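Local structure of ESX secretion system protein EccC (Thermomonospora curvata, 4NH0) at residues Leu263-Leu268 / Arg581-His586. The protein is a multi-domain FtsK-type ATPase of the type VII (ESX) secretion system, which exports proteins such as EsxA and EsxB, and might be its translocase subunit. Residues are numbered along the deposited sequence; the frame is centred on the assembly and turned at random.
Sequences LDPAVL and RQLAGH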
ATOM      1  N   LEU A 263      52.606  14.713   8.604  1.00103.01           N
ATOM      2  CA  LEU A 263      52.512  14.114   7.281  1.00 85.56           C
ATOM      3  C   LEU A 263      51.993  15.116   6.261  1.00 86.41           C
ATOM      4  O   LEU A 263      51.048  15.857   6.527  1.00 95.81           O
ATOM      5  CB  LEU A 263      51.604  12.883   7.307  1.00 80.19           C
ATOM      6  CG  LEU A 263      52.016  11.743   8.239  1.00 76.10           C
ATOM      7  CD1 LEU A 263      51.112  10.538   8.044  1.00 74.43           C
ATOM      8  CD2 LEU A 263      53.472  11.366   8.021  1.00 80.00           C
ATOM      9  N   ASP A 264      52.622  15.137   5.092  1.00 92.86           N
ATOM     10  CA  ASP A 264      52.173  15.981   3.997  1.00 85.11           C
ATOM     11  C   ASP A 264      51.659  15.102   2.865  1.00 89.13           C
ATOM     12  O   ASP A 264      52.446  14.490   2.145  1.00 99.41           O
ATOM     13  CB  ASP A 264      53.306  16.889   3.511  1.00 91.50           C
ATOM     14  CG  ASP A 264      52.827  17.976   2.565  1.00 92.56           C
ATOM     15  OD1 ASP A 264      51.668  17.912   2.105  1.00 95.90           O
ATOM     16  OD2 ASP A 264      53.617  18.898   2.277  1.00 94.40           O
ATOM     17  N   PRO A 265      50.329  15.033   2.710  1.00 88.89           N
ATOM     18  CA  PRO A 265      49.672  14.229   1.674  1.00 93.90           C
ATOM     19  C   PRO A 265      50.175  14.554   0.272  1.00 93.95           C
ATOM     20  O   PRO A 265      50.127  13.703  -0.615  1.00102.65           O
ATOM     21  CB  PRO A 265      48.197  14.608   1.823  1.00 81.88           C
ATOM     22  CG  PRO A 265      48.064  15.025   3.244  1.00 95.09           C
ATOM     23  CD  PRO A 265      49.354  15.711   3.581  1.00 90.13           C
ATOM     24  N   ALA A 266      50.656  15.777   0.082  1.00 88.56           N
ATOM     25  CA  ALA A 266      51.186  16.203  -1.205  1.00 88.32           C
ATOM     26  C   ALA A 266      52.493  15.487  -1.533  1.00 98.37           C
ATOM     27  O   ALA A 266      52.759  15.173  -2.692  1.00106.14           O
ATOM     28  CB  ALA A 266      51.390  17.708  -1.219  1.00110.87           C
ATOM     29  N   VAL A 267      53.307  15.230  -0.513  1.00102.79           N
ATOM     30  CA  VAL A 267      54.603  14.594  -0.725  1.00103.25           C
ATOM     31  C   VAL A 267      54.557  13.100  -0.414  1.00 95.70           C
ATOM     32  O   VAL A 267      55.584  12.422  -0.431  1.00118.71           O
ATOM     33  CB  VAL A 267      55.707  15.254   0.126  1.00105.40           C
ATOM     34  CG1 VAL A 267      55.684  16.763  -0.056  1.00112.25           C
ATOM     35  CG2 VAL A 267      55.553  14.888   1.592  1.00104.34           C
ATOM     36  N   LEU A 268      53.363  12.592  -0.132  1.00 94.39           N
ATOM     37  CA  LEU A 268      53.177  11.162   0.076  1.00 84.85           C
ATOM     38  C   LEU A 268      52.566  10.520  -1.162  1.00 82.89           C
ATOM     39  O   LEU A 268      52.908   9.395  -1.527  1.00 82.69           O
ATOM     40  CB  LEU A 268      52.295  10.898   1.297  1.00 79.45           C
ATOM     41  CG  LEU A 268      52.911  11.216   2.659  1.00 79.85           C
ATOM     42  CD1 LEU A 268      51.948  10.866   3.782  1.00 72.88           C
ATOM     43  CD2 LEU A 268      54.228  10.478   2.828  1.00 88.19           C
ATOM     44  N   ARG A 581      44.143  10.183  10.963  1.00 90.34           N
ATOM     45  CA  ARG A 581      43.674  11.494  11.402  1.00 94.87           C
ATOM     46  C   ARG A 581      44.141  12.616  10.478  1.00 98.44           C
ATOM     47  O   ARG A 581      43.421  13.590  10.256  1.00 99.18           O
ATOM     48  CB  ARG A 581      44.148  11.767  12.831  1.00 94.55           C
ATOM     49  CG  ARG A 581      43.742  13.116  13.394  1.00101.40           C
ATOM     50  CD  ARG A 581      44.295  13.294  14.797  1.00113.82           C
ATOM     51  NE  ARG A 581      45.753  13.211  14.818  1.00110.08           N
ATOM     52  CZ  ARG A 581      46.479  13.071  15.921  1.00110.43           C
ATOM     53  NH1 ARG A 581      45.884  12.992  17.103  1.00112.10           N
ATOM     54  NH2 ARG A 581      47.801  13.005  15.843  1.00105.62           N
ATOM     55  N   GLN A 582      45.344  12.468   9.934  1.00 93.15           N
ATOM     56  CA  GLN A 582      45.930  13.501   9.087  1.00 92.81           C
ATOM     57  C   GLN A 582      45.544  13.333   7.620  1.00 88.54           C
ATOM     58  O   GLN A 582      45.420  14.313   6.889  1.00 87.57           O
ATOM     59  CB  GLN A 582      47.453  13.497   9.227  1.00 82.77           C
ATOM     60  CG  GLN A 582      47.939  13.560  10.663  1.00 93.20           C
ATOM     61  CD  GLN A 582      49.450  13.578  10.765  1.00 96.19           C
ATOM     62  OE1 GLN A 582      50.135  14.149   9.918  1.00 91.94           O
ATOM     63  NE2 GLN A 582      49.980  12.945  11.805  1.00 97.22           N
ATOM     64  N   LEU A 583      45.356  12.088   7.194  1.00 87.79           N
ATOM     65  CA  LEU A 583      45.046  11.804   5.797  1.00 93.55           C
ATOM     66  C   LEU A 583      43.560  11.961   5.492  1.00100.50           C
ATOM     67  O   LEU A 583      43.178  12.191   4.346  1.00 99.46           O
ATOM     68  CB  LEU A 583      45.506  10.393   5.422  1.00 79.53           C
ATOM     69  CG  LEU A 583      46.970  10.228   5.002  1.00 63.35           C
ATOM     70  CD1 LEU A 583      47.350  11.282   3.979  1.00 82.82           C
ATOM     71  CD2 LEU A 583      47.907  10.278   6.193  1.00 71.69           C
ATOM     72  N   ALA A 584      42.726  11.836   6.520  1.00 93.04           N
ATOM     73  CA  ALA A 584      41.282  11.956   6.348  1.00 96.18           C
ATOM     74  C   ALA A 584      40.893  13.362   5.907  1.00 99.81           C
ATOM     75  O   ALA A 584      41.341  14.351   6.488  1.00104.31           O
ATOM     76  CB  ALA A 584      40.565  11.590   7.636  1.00 94.32           C
ATOM     77  N   GLY A 585      40.060  13.445   4.876  1.00 89.57           N
ATOM     78  CA  GLY A 585      39.572  14.724   4.394  1.00 95.64           C
ATOM     79  C   GLY A 585      40.322  15.251   3.186  1.00 91.45           C
ATOM     80  O   GLY A 585      39.948  16.274   2.614  1.00107.61           O
ATOM     81  N   HIS A 586      41.383  14.554   2.796  1.00 89.72           N
ATOM     82  CA  HIS A 586      42.179  14.963   1.645  1.00 92.96           C
ATOM     83  C   HIS A 586      41.954  14.039   0.454  1.00 90.08           C
ATOM     84  O   HIS A 586      41.982  12.818   0.592  1.00 88.20           O
ATOM     85  CB  HIS A 586      43.665  14.995   2.002  1.00 87.24           C
ATOM     86  CG  HIS A 586      44.008  15.979   3.076  1.00 92.97           C
ATOM     87  ND1 HIS A 586      44.434  17.261   2.802  1.00 98.55           N
ATOM     88  CD2 HIS A 586      43.992  15.869   4.426  1.00 90.75           C
ATOM     89  CE1 HIS A 586      44.665  17.898   3.935  1.00102.14           C
ATOM     90  NE2 HIS A 586      44.405  17.076   4.936  1.00 88.54           N
TER
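Leu263 meets Gln582 and Leu583, bringing an N-capped turn of weakly bonded helix, 265-268, against the C-terminal end of helix 575-583. Helix 575-583 probably belongs to the connection between the first and second FtsK domains. The linker between them binds the first domain, and this surface contact, away from the annotated nucleotide sites, may be part of that docking.

The backbone N of Leu263 donates to Gln582 OE1 at 2.9 Å. The bond is fairly straight, with 160° at the hydrogen, and the donor lies in the carbonyl plane of the amide. The Gln582 chain, extended beyond CG, carries the amide across to this backbone. Its NE2 bonds to Pro260 O, so two bonds to the same loop, one from the oxygen and one from the nitrogen of the amide, hold its rotation. With an alanine here in place of Gln582, Leu263 N and Pro260 O would probably lose these partners, and the loop before the helix its polar tie.

The side chain of Leu263 crosses that of Leu583 at about a right angle. Leu263 CD1 reaches Leu583 CD2 at 3.7 Å.

Asp264 is the N-cap of its own short helix. Its OD1 accepts from Ala266 N at 3.1 Å, from above the carboxylate plane, which is the capping bond.

Pro265 points toward the segment 581-586. Its CG lies 3.9 Å from Leu583 CD1, so the two methyls of Leu583 serve different partners. Trp269 also touches Leu583 and His586.

His586 ends a type II turn that starts at Leu583, and its ring makes a CH-pi contact: Pro265 CG sits over one face of the His586 ring, 4.2 Å from its centroid and 10° off the normal.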